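Local coordinates for xylan esterase 1 (Thermoanaerobacterium sp. 'JW/SL YS485', PDB 3FCY), which probably hydrolyses carboxylic esters, removing acetyl groups from xylan and related acetylated substrates, as a calcium-containing alpha/beta-hydrolase of carbohydrate esterase family 7, at residues Asp31-Leu34 and Gln35-Arg38; Asn44-Pro47 and Glu48-Glu52; Asn161-Ile164 and Ile165-Leu168; Asp171-Met175 and Leu176-Ile180; Asp236-Arg239 and Val240-Leu243. One frame throughout, in Å; residues are numbered along the deposited sequence.

Interaction 1 (Asp31-Leu34 and Gln35-Arg38); sequences DMPL and QKLR
The guanidinium group of Arg38 carries Leu34 CD1 over one of its faces, with CD1 3.7 Å from Arg38 NE, while Leu34 CD2 comes just as near NH2. A bend at chi2 (-79°) turns the arginine chain back along the helix and sets its flat group against the leucine. At a second flat group, the Asp31 carboxylate, OD1 takes the N-H of Met32 on its anti lone pair at 2.6 Å; the same oxygen forms a salt bridge with Arg239, and OD2 bonds Ser304. Helix 34-37 opens here, with Pro33 at the N-cap. Pro33 O accepts from both Lys36 N (2.8 Å) and Leu37 N (3.0 Å), the first from above the carbonyl plane and the second within it. On the inner side Leu37 CD2 presses tightly on Met32 CG at 3.4 Å, and Leu37 also reaches Phe307 of helix 303-310. Outside, Pro33 CG rests on Gln35 CG (3.6 Å) and on Lys36 CD. The chemistry is therefore divided: a leucine methyl rests on a guanidinium face and the proline ring on the aliphatic parts of Gln35 and Lys36, while the doubly used carbonyl of Pro33 ties off the first turn.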
loop_
_atom_site.group_PDB
_atom_site.type_symbol
_atom_site.label_atom_id
_atom_site.label_comp_id
_atom_site.label_asym_id
_atom_site.label_seq_id
_atom_site.Cartn_x
_atom_site.Cartn_y
_atom_site.Cartn_z
ATOM N N ASP A 31 11.246 12.541 -13.471
ATOM C CA ASP A 31 12.429 13.382 -13.645
ATOM C C ASP A 31 12.603 13.666 -15.138
ATOM O O ASP A 31 11.991 13.002 -15.974
ATOM C CB ASP A 31 13.685 12.690 -13.104
ATOM C CG ASP A 31 14.735 13.684 -12.622
ATOM O OD1 ASP A 31 14.875 14.756 -13.246
ATOM O OD2 ASP A 31 15.424 13.394 -11.621
ATOM N N MET A 32 13.438 14.646 -15.468
ATOM C CA MET A 32 13.673 15.016 -16.861
ATOM C C MET A 32 14.238 13.865 -17.698
ATOM O O MET A 32 14.847 12.937 -17.169
ATOM C CB MET A 32 14.622 16.217 -16.926
ATOM C CG MET A 32 15.958 15.998 -16.229
ATOM S SD MET A 32 17.067 17.419 -16.378
ATOM C CE MET A 32 16.463 18.475 -15.052
ATOM N N PRO A 33 14.033 13.914 -19.026
ATOM C CA PRO A 33 14.535 12.863 -19.917
ATOM C C PRO A 33 16.062 12.835 -19.959
ATOM O O PRO A 33 16.716 13.855 -19.735
ATOM C CB PRO A 33 13.918 13.233 -21.264
ATOM C CG PRO A 33 13.848 14.734 -21.193
ATOM C CD PRO A 33 13.329 14.959 -19.791
ATOM N N LEU A 34 16.618 11.663 -20.247
ATOM C CA LEU A 34 18.068 11.480 -20.308
ATOM C C LEU A 34 18.765 12.575 -21.109
ATOM O O LEU A 34 19.811 13.084 -20.703
ATOM C CB LEU A 34 18.398 10.112 -20.914
ATOM C CG LEU A 34 19.880 9.736 -20.980
ATOM C CD1 LEU A 34 20.481 9.751 -19.577
ATOM C CD2 LEU A 34 20.026 8.360 -21.609
ATOM N N GLN A 35 18.179 12.933 -22.248
ATOM C CA GLN A 35 18.736 13.969 -23.110
ATOM C C GLN A 35 19.062 15.226 -22.310
ATOM O O GLN A 35 20.104 15.852 -22.511
ATOM C CB GLN A 35 17.743 14.305 -24.233
ATOM C CG GLN A 35 16.325 14.598 -23.736
ATOM C CD GLN A 35 15.348 14.932 -24.858
ATOM O OE1 GLN A 35 15.160 14.148 -25.792
ATOM N NE2 GLN A 35 14.715 16.100 -24.764
ATOM N N LYS A 36 18.173 15.588 -21.389
ATOM C CA LYS A 36 18.375 16.779 -20.574
ATOM C C LYS A 36 19.205 16.525 -19.312
ATOM O O LYS A 36 19.854 17.437 -18.800
ATOM C CB LYS A 36 17.017 17.395 -20.232
ATOM C CG LYS A 36 16.309 17.922 -21.475
ATOM C CD LYS A 36 14.900 18.410 -21.201
ATOM C CE LYS A 36 14.242 18.876 -22.497
ATOM N NZ LYS A 36 12.801 19.214 -22.321
ATOM N N LEU A 37 19.189 15.291 -18.816
ATOM C CA LEU A 37 19.979 14.948 -17.634
ATOM C C LEU A 37 21.442 15.210 -17.968
ATOM O O LEU A 37 22.182 15.792 -17.176
ATOM C CB LEU A 37 19.802 13.471 -17.273
ATOM C CG LEU A 37 18.444 13.024 -16.736
ATOM C CD1 LEU A 37 18.407 11.505 -16.645
ATOM C CD2 LEU A 37 18.207 13.652 -15.371
ATOM N N ARG A 38 21.842 14.778 -19.161
ATOM C CA ARG A 38 23.209 14.942 -19.649
ATOM C C ARG A 38 23.716 16.379 -19.518
ATOM O O ARG A 38 24.910 16.605 -19.333
ATOM C CB ARG A 38 23.287 14.533 -21.123
ATOM C CG ARG A 38 22.787 13.130 -21.444
ATOM C CD ARG A 38 23.816 12.074 -21.103
ATOM N NE ARG A 38 23.447 10.760 -21.630
ATOM C CZ ARG A 38 24.127 9.644 -21.384
ATOM N NH1 ARG A 38 25.211 9.683 -20.621
ATOM N NH2 ARG A 38 23.720 8.490 -21.896
#

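Interaction 2 (Asn44-Pro47 and Glu48-Glu52); sequences NPCP and EDFDE
The backbone from Pro47 to Phe50 folds into a type I beta turn, closed by Phe50 N on Pro47 O at 3.1 Å, with the donor well above the carbonyl plane (71° out of it). This turn leads the chain into helix 50-62, with Asp49 at the N-cap position although its carboxylate makes no capping bond. That carboxylate is used differently: Asp49 OD1 comes within 3.5 Å of Pro47 CB and is hydrogen-bonded to Tyr276. The main side-chain contact is a cysteine sulfur-aromatic one. Cys46 SG stands 4.2 Å from the centroid of the Phe50 ring, approaching obliquely, 33° off the ring normal. Phe50 CG lies anti to its own nitrogen (chi1 -174°), which turns the ring back toward Cys46 and Pro47, where Pro47 CD meets its CD1 at 4.1 Å. The pyrrolidine and the ring cross at a slant, so the proline adds an aliphatic flank and no flat stack. Beyond the turn, Phe50 meets the ring of Trp54 one helical turn on and packs on Asn281 and Leu282 of helix 279-282, while Pro47 lies against Thr272 of helix 267-274. The contact thus fastens the start of helix 50-62 to two later helices, away from the annotated sites. The sulfur of Cys46 comes nearest Phe50 at CB and CG, 3.7 Å from each.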
loop_
_atom_site.group_PDB
_atom_site.type_symbol
_atom_site.label_atom_id
_atom_site.label_comp_id
_atom_site.label_asym_id
_atom_site.label_seq_id
_atom_site.Cartn_x
_atom_site.Cartn_y
_atom_site.Cartn_z
ATOM N N ASN A 44 20.649 23.217 -6.319
ATOM C CA ASN A 44 20.969 23.670 -4.969
ATOM C C ASN A 44 22.080 24.715 -5.002
ATOM O O ASN A 44 23.090 24.535 -5.679
ATOM C CB ASN A 44 21.404 22.499 -4.088
ATOM C CG ASN A 44 21.214 22.788 -2.614
ATOM O OD1 ASN A 44 20.110 22.652 -2.085
ATOM N ND2 ASN A 44 22.281 23.213 -1.947
ATOM N N PRO A 45 21.906 25.824 -4.266
ATOM C CA PRO A 45 22.922 26.879 -4.239
ATOM C C PRO A 45 24.250 26.413 -3.648
ATOM O O PRO A 45 24.339 25.340 -3.048
ATOM C CB PRO A 45 22.272 27.966 -3.384
ATOM C CG PRO A 45 20.802 27.748 -3.606
ATOM C CD PRO A 45 20.695 26.246 -3.543
ATOM N N CYS A 46 25.279 27.232 -3.837
ATOM C CA CYS A 46 26.609 26.953 -3.314
ATOM C C CYS A 46 27.050 28.204 -2.564
ATOM O O CYS A 46 27.139 29.282 -3.146
ATOM C CB CYS A 46 27.587 26.662 -4.454
ATOM S SG CYS A 46 29.250 26.222 -3.896
ATOM N N PRO A 47 27.322 28.079 -1.256
ATOM C CA PRO A 47 27.749 29.243 -0.474
ATOM C C PRO A 47 28.904 29.987 -1.144
ATOM O O PRO A 47 29.760 29.374 -1.783
ATOM C CB PRO A 47 28.158 28.630 0.862
ATOM C CG PRO A 47 27.247 27.443 0.975
ATOM C CD PRO A 47 27.297 26.866 -0.420
ATOM N N GLU A 48 28.917 31.306 -0.996
ATOM C CA GLU A 48 29.973 32.123 -1.580
ATOM C C GLU A 48 31.325 31.851 -0.945
ATOM O O GLU A 48 32.360 32.029 -1.581
ATOM C CB GLU A 48 29.632 33.606 -1.443
ATOM C CG GLU A 48 28.890 34.153 -2.644
ATOM C CD GLU A 48 29.680 33.971 -3.925
ATOM O OE1 GLU A 48 30.786 34.545 -4.030
ATOM O OE2 GLU A 48 29.199 33.248 -4.825
ATOM N N ASP A 49 31.313 31.415 0.310
ATOM C CA ASP A 49 32.549 31.117 1.026
ATOM C C ASP A 49 32.784 29.610 1.091
ATOM O O ASP A 49 33.471 29.118 1.988
ATOM C CB ASP A 49 32.477 31.697 2.442
ATOM C CG ASP A 49 31.383 31.054 3.282
ATOM O OD1 ASP A 49 30.320 30.718 2.716
ATOM O OD2 ASP A 49 31.580 30.897 4.506
ATOM N N PHE A 50 32.214 28.887 0.129
ATOM C CA PHE A 50 32.345 27.431 0.063
ATOM C C PHE A 50 33.798 26.984 0.198
ATOM O O PHE A 50 34.125 26.133 1.028
ATOM C CB PHE A 50 31.779 26.906 -1.265
ATOM C CG PHE A 50 31.747 25.401 -1.358
ATOM C CD1 PHE A 50 30.707 24.676 -0.782
ATOM C CD2 PHE A 50 32.773 24.707 -1.991
ATOM C CE1 PHE A 50 30.690 23.282 -0.832
ATOM C CE2 PHE A 50 32.766 23.307 -2.047
ATOM C CZ PHE A 50 31.723 22.597 -1.466
ATOM N N ASP A 51 34.670 27.560 -0.626
ATOM C CA ASP A 51 36.083 27.206 -0.605
ATOM C C ASP A 51 36.739 27.516 0.731
ATOM O O ASP A 51 37.473 26.689 1.271
ATOM C CB ASP A 51 36.820 27.923 -1.743
ATOM C CG ASP A 51 36.492 27.335 -3.106
ATOM O OD1 ASP A 51 36.734 28.014 -4.127
ATOM O OD2 ASP A 51 35.999 26.186 -3.156
ATOM N N GLU A 52 36.479 28.704 1.270
ATOM C CA GLU A 52 37.061 29.079 2.553
ATOM C C GLU A 52 36.567 28.133 3.643
ATOM O O GLU A 52 37.336 27.693 4.498
ATOM C CB GLU A 52 36.682 30.516 2.921
ATOM C CG GLU A 52 37.144 31.565 1.924
ATOM C CD GLU A 52 36.076 31.928 0.910
ATOM O OE1 GLU A 52 35.659 31.048 0.121
ATOM O OE2 GLU A 52 35.651 33.106 0.905
#

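Interaction 3 (Asn161-Ile164 and Ile165-Leu168); sequences NGHI and IRGL
His163 sets the edge of its imidazole on the guanidinium of Arg166: CD2 lies 3.7 Å above the guanidinium plane, offset toward the rim, and the two planes are almost perpendicular, 87° apart. Arg166 is curled by bends at chi2 and chi3 (60° and 57°), which fold the charged end back over its own loop. There NE donates to a water at 2.8 Å, and the same water lies 2.8 Å from Gly162 O, so the arginine is linked to the glycine carbonyl through solvent. A weak backbone bond from Arg166 N to His163 O (3.3 Å) draws the loop round, and a second water spans Ile164 O and Arg166 O. This curl runs into a type II beta turn from Ile165 to Leu168, closed by Leu168 N on Ile165 O at 3.0 Å, with Gly167 supplying the positive phi expected at its third position. Farther out, the loop is fixed by another subunit: Thr159 of the second subunit receives Arg166 NH2 on its carbonyl oxygen and is bonded through OG1 to His163 NE2. Within the chain Gln145 NE2 is bonded to His163 ND1, and the backbone N of His163 is bonded to the hydroxyl of Tyr117, a predicted substrate-binding residue.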
loop_
_atom_site.group_PDB
_atom_site.type_symbol
_atom_site.label_atom_id
_atom_site.label_comp_id
_atom_site.label_asym_id
_atom_site.label_seq_id
_atom_site.Cartn_x
_atom_site.Cartn_y
_atom_site.Cartn_z
ATOM N N ASN A 161 15.912 12.698 14.123
ATOM C CA ASN A 161 15.978 12.004 12.841
ATOM C C ASN A 161 16.778 12.709 11.754
ATOM O O ASN A 161 16.521 13.869 11.437
ATOM C CB ASN A 161 14.562 11.755 12.298
ATOM C CG ASN A 161 13.807 10.690 13.075
ATOM O OD1 ASN A 161 14.201 9.521 13.099
ATOM N ND2 ASN A 161 12.707 11.089 13.707
ATOM N N GLY A 162 17.739 11.989 11.181
ATOM C CA GLY A 162 18.531 12.529 10.091
ATOM C C GLY A 162 19.839 13.224 10.406
ATOM O O GLY A 162 19.915 14.079 11.290
ATOM N N HIS A 163 20.875 12.861 9.654
ATOM C CA HIS A 163 22.190 13.460 9.825
ATOM C C HIS A 163 22.412 14.633 8.867
ATOM O O HIS A 163 23.304 15.452 9.082
ATOM C CB HIS A 163 23.281 12.404 9.621
ATOM C CG HIS A 163 23.532 11.558 10.829
ATOM N ND1 HIS A 163 24.366 10.461 10.807
ATOM C CD2 HIS A 163 23.086 11.666 12.105
ATOM C CE1 HIS A 163 24.425 9.931 12.017
ATOM N NE2 HIS A 163 23.658 10.644 12.822
ATOM N N ILE A 164 21.606 14.711 7.811
ATOM C CA ILE A 164 21.735 15.805 6.851
ATOM C C ILE A 164 21.411 17.145 7.511
ATOM O O ILE A 164 22.115 18.133 7.298
ATOM C CB ILE A 164 20.792 15.617 5.646
ATOM C CG1 ILE A 164 21.193 14.364 4.863
ATOM C CG2 ILE A 164 20.833 16.856 4.748
ATOM C CD1 ILE A 164 20.305 14.078 3.670
ATOM N N ILE A 165 20.338 17.177 8.302
ATOM C CA ILE A 165 19.935 18.402 8.985
ATOM C C ILE A 165 20.536 18.506 10.383
ATOM O O ILE A 165 20.247 19.449 11.112
ATOM C CB ILE A 165 18.392 18.510 9.116
ATOM C CG1 ILE A 165 17.850 17.345 9.950
ATOM C CG2 ILE A 165 17.749 18.523 7.735
ATOM C CD1 ILE A 165 16.378 17.489 10.302
ATOM N N ARG A 166 21.364 17.536 10.760
ATOM C CA ARG A 166 21.997 17.544 12.077
ATOM C C ARG A 166 23.008 18.696 12.149
ATOM O O ARG A 166 24.004 18.704 11.427
ATOM C CB ARG A 166 22.696 16.200 12.336
ATOM C CG ARG A 166 23.187 15.988 13.772
ATOM C CD ARG A 166 22.034 16.031 14.788
ATOM N NE ARG A 166 20.999 15.045 14.484
ATOM C CZ ARG A 166 21.056 13.754 14.799
ATOM N NH1 ARG A 166 22.105 13.261 15.449
ATOM N NH2 ARG A 166 20.068 12.941 14.439
ATOM N N GLY A 167 22.736 19.667 13.018
ATOM C CA GLY A 167 23.612 20.817 13.155
ATOM C C GLY A 167 23.254 21.924 12.175
ATOM O O GLY A 167 23.969 22.925 12.057
ATOM N N LEU A 168 22.141 21.755 11.470
ATOM C CA LEU A 168 21.699 22.747 10.495
ATOM C C LEU A 168 21.338 24.092 11.144
ATOM O O LEU A 168 21.544 25.143 10.540
ATOM C CB LEU A 168 20.508 22.203 9.698
ATOM C CG LEU A 168 19.962 23.070 8.554
ATOM C CD1 LEU A 168 21.058 23.351 7.531
ATOM C CD2 LEU A 168 18.795 22.357 7.899
HETATM O O HOH W 1 18.550 15.543 13.181
HETATM O O HOH W 2 23.647 19.737 8.974
#

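Interaction 4 (Asp171-Met175 and Leu176-Ile180); sequences DADNM and LFRHI
Met175 O is met by two groups of the helix that follows it. Arg178 N donates to it at 2.9 Å, from 52° out of the carbonyl plane, and the imidazole of His179 turns a face to it, the oxygen standing 3.7 Å above the ring near its centre. Met175 is the N-cap of helix 176-192, so its carbonyl receives the first-turn N-H. A second carbonyl oxygen, Asp173 O, meets both side chains in another way: it sits 3.4 Å over the centre of the Arg178 guanidinium face and near the edge of the His179 ring, 3.3 Å from CE1. The arginine chain bends at chi2 (-96°), bringing its guanidinium back over this oxygen and directing its N-H groups to other partners. NH2 gives a bond to a water at 2.9 Å, which reaches Asp173 OD2 weakly, and NH1 forms a salt bridge with Glu60. Asp173 OD1, 4.4 Å from Arg178 NH2 and well out of the guanidinium plane, probably feels the opposite charge but has no N-H pointing at it; OD2 pairs with Arg56. Replacing Arg178 by a methionine would probably leave Glu60 without its charged mate and uncover the Asp173 carbonyl. Just upstream, Asp171 OD2 takes the N-H of Asp173 at 3.0 Å in an Asx turn that starts the 3-10 segment 172-174. The junction is wedged against helix 50-62, whose Tyr53, Trp54 and Ala57 touch Arg178; Met175 packs on Lys273 of helix 267-274, while Phe177 and Ile180 reach helix 209-220, which follows the predicted nucleophile.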
loop_
_atom_site.group_PDB
_atom_site.type_symbol
_atom_site.label_atom_id
_atom_site.label_comp_id
_atom_site.label_asym_id
_atom_site.label_seq_id
_atom_site.Cartn_x
_atom_site.Cartn_y
_atom_site.Cartn_z
ATOM N N ASP A 171 26.059 26.544 14.067
ATOM C CA ASP A 171 27.004 27.172 13.147
ATOM C C ASP A 171 27.335 26.194 12.020
ATOM O O ASP A 171 27.432 24.987 12.253
ATOM C CB ASP A 171 28.295 27.560 13.866
ATOM C CG ASP A 171 29.252 28.312 12.959
ATOM O OD1 ASP A 171 28.969 29.487 12.640
ATOM O OD2 ASP A 171 30.278 27.728 12.552
ATOM N N ALA A 172 27.508 26.707 10.806
ATOM C CA ALA A 172 27.815 25.855 9.657
ATOM C C ALA A 172 28.985 24.901 9.910
ATOM O O ALA A 172 28.981 23.764 9.427
ATOM C CB ALA A 172 28.101 26.713 8.428
ATOM N N ASP A 173 29.979 25.358 10.666
ATOM C CA ASP A 173 31.147 24.527 10.957
ATOM C C ASP A 173 30.835 23.365 11.904
ATOM O O ASP A 173 31.706 22.543 12.182
ATOM C CB ASP A 173 32.279 25.375 11.558
ATOM C CG ASP A 173 32.856 26.388 10.571
ATOM O OD1 ASP A 173 33.814 27.095 10.948
ATOM O OD2 ASP A 173 32.363 26.484 9.426
ATOM N N ASN A 174 29.601 23.297 12.401
ATOM C CA ASN A 174 29.210 22.224 13.319
ATOM C C ASN A 174 28.256 21.217 12.679
ATOM O O ASN A 174 27.681 20.363 13.364
ATOM C CB ASN A 174 28.566 22.805 14.584
ATOM C CG ASN A 174 29.501 23.733 15.342
ATOM O OD1 ASN A 174 30.682 23.428 15.530
ATOM N ND2 ASN A 174 28.972 24.867 15.795
ATOM N N MET A 175 28.084 21.317 11.364
ATOM C CA MET A 175 27.205 20.396 10.654
ATOM C C MET A 175 27.860 19.018 10.658
ATOM O O MET A 175 29.020 18.874 10.277
ATOM C CB MET A 175 26.966 20.909 9.236
ATOM C CG MET A 175 26.125 22.181 9.228
ATOM S SD MET A 175 25.997 22.971 7.627
ATOM C CE MET A 175 24.792 21.921 6.822
ATOM N N LEU A 176 27.117 18.010 11.104
ATOM C CA LEU A 176 27.652 16.658 11.209
ATOM C C LEU A 176 28.250 16.051 9.939
ATOM O O LEU A 176 29.287 15.402 10.010
ATOM C CB LEU A 176 26.594 15.706 11.781
ATOM C CG LEU A 176 27.063 14.266 12.004
ATOM C CD1 LEU A 176 28.284 14.252 12.918
ATOM C CD2 LEU A 176 25.932 13.434 12.608
ATOM N N PHE A 177 27.619 16.234 8.784
ATOM C CA PHE A 177 28.198 15.646 7.572
ATOM C C PHE A 177 29.489 16.349 7.174
ATOM O O PHE A 177 30.245 15.861 6.336
ATOM C CB PHE A 177 27.204 15.646 6.407
ATOM C CG PHE A 177 26.464 14.343 6.253
ATOM C CD1 PHE A 177 27.157 13.164 5.972
ATOM C CD2 PHE A 177 25.084 14.284 6.417
ATOM C CE1 PHE A 177 26.484 11.942 5.861
ATOM C CE2 PHE A 177 24.403 13.071 6.308
ATOM C CZ PHE A 177 25.103 11.897 6.031
ATOM N N ARG A 178 29.739 17.498 7.789
ATOM C CA ARG A 178 30.963 18.238 7.530
ATOM C C ARG A 178 32.079 17.420 8.191
ATOM O O ARG A 178 33.137 17.184 7.597
ATOM C CB ARG A 178 30.849 19.638 8.141
ATOM C CG ARG A 178 32.052 20.552 7.960
ATOM C CD ARG A 178 32.946 20.501 9.175
ATOM N NE ARG A 178 33.733 21.721 9.341
ATOM C CZ ARG A 178 34.615 21.898 10.317
ATOM N NH1 ARG A 178 34.819 20.934 11.208
ATOM N NH2 ARG A 178 35.300 23.030 10.402
ATOM N N HIS A 179 31.818 16.956 9.412
ATOM C CA HIS A 179 32.795 16.155 10.144
ATOM C C HIS A 179 32.956 14.790 9.475
ATOM O O HIS A 179 34.071 14.288 9.330
ATOM C CB HIS A 179 32.356 15.956 11.598
ATOM C CG HIS A 179 31.944 17.221 12.283
ATOM N ND1 HIS A 179 32.567 18.429 12.055
ATOM C CD2 HIS A 179 30.981 17.462 13.207
ATOM C CE1 HIS A 179 32.007 19.360 12.808
ATOM N NE2 HIS A 179 31.042 18.799 13.516
ATOM N N ILE A 180 31.835 14.196 9.079
ATOM C CA ILE A 180 31.851 12.898 8.416
ATOM C C ILE A 180 32.681 12.974 7.136
ATOM O O ILE A 180 33.500 12.096 6.872
ATOM C CB ILE A 180 30.418 12.419 8.082
ATOM C CG1 ILE A 180 29.638 12.190 9.384
ATOM C CG2 ILE A 180 30.475 11.122 7.267
ATOM C CD1 ILE A 180 28.162 11.870 9.187
HETATM O O HOH W 3 34.397 24.616 8.091
#

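Interaction 5 (Asp236-Arg239 and Val240-Leu243); sequences DYKR and VWDL
Among the charged contacts, Lys238 and Asp242 form a salt bridge one helical turn apart: Lys238 NZ donates to Asp242 OD1 at 2.8 Å, on the syn lone pair of that oxygen. The lysine chain bends at chi2 and chi4 (74° and 60°), curling its ammonium group back to the carboxylate and bringing NZ to the edge of the Trp241 ring, 3.9 Å from CZ3. Water reinforces the pair. One molecule joins NZ to Asp242 OD2, and another lies 2.8 Å from Asp242 OD2 and from Arg239 NH1, so one carboxylate serves two basic side chains. Were Lys238 an alanine, Asp242 OD1 would probably lose its ionic partner and the carboxylate be held less firmly, with the water link to Arg239 remaining. Packing on a flat group comes from Leu243, whose CD2 methyl sits 3.5 Å above the Arg239 guanidinium plane, over its centre. Arg239 has other partners outside the helix: its guanidinium makes a cation-pi contact with Tyr40, and its NE is bonded to Ser304 of helix 303-310. Backbone bonds run from i to i+4: Asp242 N to Lys238 O at 2.9 Å, Trp241 N to Tyr237 O at 3.2 Å, and Leu243 N to Arg239 O. Trp241 NE1 bonds Asp324 of the third subunit, carrying the helix into the hexamer interface. The arrangement is that of a short alpha-helix with an i to i+4 salt bridge on its surface, opened by Asp236 at the N-cap position and lying after strand 226-230 of the alpha/beta-hydrolase sheet.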
loop_
_atom_site.group_PDB
_atom_site.type_symbol
_atom_site.label_atom_id
_atom_site.label_comp_id
_atom_site.label_asym_id
_atom_site.label_seq_id
_atom_site.Cartn_x
_atom_site.Cartn_y
_atom_site.Cartn_z
ATOM N N ASP A 236 22.625 17.910 -4.585
ATOM C CA ASP A 236 21.584 18.760 -5.153
ATOM C C ASP A 236 20.276 18.716 -4.353
ATOM O O ASP A 236 19.208 18.468 -4.907
ATOM C CB ASP A 236 21.356 18.285 -6.591
ATOM C CG ASP A 236 20.795 19.357 -7.496
ATOM O OD1 ASP A 236 20.774 20.544 -7.115
ATOM O OD2 ASP A 236 20.384 18.992 -8.613
ATOM N N TYR A 237 20.370 18.973 -3.052
ATOM C CA TYR A 237 19.210 18.945 -2.158
ATOM C C TYR A 237 17.961 19.653 -2.683
ATOM O O TYR A 237 16.891 19.053 -2.737
ATOM C CB TYR A 237 19.603 19.523 -0.793
ATOM C CG TYR A 237 20.729 18.756 -0.128
ATOM C CD1 TYR A 237 20.547 17.441 0.310
ATOM C CD2 TYR A 237 21.985 19.337 0.040
ATOM C CE1 TYR A 237 21.594 16.726 0.897
ATOM C CE2 TYR A 237 23.034 18.634 0.624
ATOM C CZ TYR A 237 22.834 17.333 1.048
ATOM O OH TYR A 237 23.881 16.651 1.615
ATOM N N LYS A 238 18.098 20.917 -3.074
ATOM C CA LYS A 238 16.971 21.700 -3.586
ATOM C C LYS A 238 16.220 20.997 -4.721
ATOM O O LYS A 238 14.986 21.057 -4.795
ATOM C CB LYS A 238 17.468 23.069 -4.062
ATOM C CG LYS A 238 16.394 24.005 -4.645
ATOM C CD LYS A 238 15.499 24.602 -3.569
ATOM C CE LYS A 238 14.761 25.851 -4.067
ATOM N NZ LYS A 238 13.872 25.610 -5.244
ATOM N N ARG A 239 16.960 20.335 -5.606
ATOM C CA ARG A 239 16.351 19.625 -6.725
ATOM C C ARG A 239 15.412 18.532 -6.218
ATOM O O ARG A 239 14.295 18.382 -6.711
ATOM C CB ARG A 239 17.433 19.002 -7.613
ATOM C CG ARG A 239 16.898 18.143 -8.747
ATOM C CD ARG A 239 16.018 18.935 -9.706
ATOM N NE ARG A 239 15.596 18.107 -10.832
ATOM C CZ ARG A 239 14.708 18.477 -11.750
ATOM N NH1 ARG A 239 14.139 19.674 -11.686
ATOM N NH2 ARG A 239 14.384 17.645 -12.733
ATOM N N VAL A 240 15.877 17.768 -5.236
ATOM C CA VAL A 240 15.068 16.698 -4.656
ATOM C C VAL A 240 13.744 17.273 -4.148
ATOM O O VAL A 240 12.674 16.712 -4.384
ATOM C CB VAL A 240 15.797 16.029 -3.466
ATOM C CG1 VAL A 240 14.913 14.943 -2.855
ATOM C CG2 VAL A 240 17.123 15.442 -3.925
ATOM N N TRP A 241 13.829 18.401 -3.450
ATOM C CA TRP A 241 12.648 19.044 -2.900
ATOM C C TRP A 241 11.723 19.539 -4.013
ATOM O O TRP A 241 10.500 19.403 -3.912
ATOM C CB TRP A 241 13.059 20.207 -1.987
ATOM C CG TRP A 241 11.891 20.962 -1.427
ATOM C CD1 TRP A 241 11.103 20.603 -0.368
ATOM C CD2 TRP A 241 11.328 22.166 -1.955
ATOM N NE1 TRP A 241 10.077 21.507 -0.209
ATOM C CE2 TRP A 241 10.192 22.478 -1.171
ATOM C CE3 TRP A 241 11.669 23.011 -3.020
ATOM C CZ2 TRP A 241 9.395 23.600 -1.419
ATOM C CZ3 TRP A 241 10.871 24.133 -3.269
ATOM C CH2 TRP A 241 9.748 24.413 -2.469
ATOM N N ASP A 242 12.306 20.101 -5.076
ATOM C CA ASP A 242 11.522 20.604 -6.208
ATOM C C ASP A 242 10.688 19.507 -6.875
ATOM O O ASP A 242 9.578 19.756 -7.346
ATOM C CB ASP A 242 12.430 21.233 -7.277
ATOM C CG ASP A 242 13.090 22.524 -6.816
ATOM O OD1 ASP A 242 12.570 23.178 -5.885
ATOM O OD2 ASP A 242 14.126 22.895 -7.408
ATOM N N LEU A 243 11.233 18.295 -6.921
ATOM C CA LEU A 243 10.542 17.165 -7.539
ATOM C C LEU A 243 9.540 16.505 -6.593
ATOM O O LEU A 243 9.006 15.442 -6.903
ATOM C CB LEU A 243 11.563 16.116 -7.995
ATOM C CG LEU A 243 12.599 16.549 -9.036
ATOM C CD1 LEU A 243 13.658 15.467 -9.189
ATOM C CD2 LEU A 243 11.907 16.817 -10.363
HETATM O O HOH W 4 14.101 25.586 -8.157
HETATM O O HOH W 5 14.508 21.846 -9.995
#

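Interaction 5 touches interactions 1, 2 and 3 but not 4. Asp31 OD1 of interaction 1 reaches Arg239 NH2 at 3.0 Å, Asn44 of interaction 2 probably makes two hydrogen bonds of 2.8 Å, from its N to Asp236 OD1 and from Lys238 N to its OD1, and Ile164 CG2 of interaction 3 lies 3.9 Å from Tyr237 CE1. Interactions 3 and 4 have centres only 9 Å apart and are probably joined by Leu176 N on Arg166 O at 3.2 Å. Near the predicted active site, Asp31 is about 8 Å from Asp298, and Ile164 and Phe177 about 9 and 10 Å from Ser208, side chain to side chain; Phe177 is about 4 Å from Tyr117.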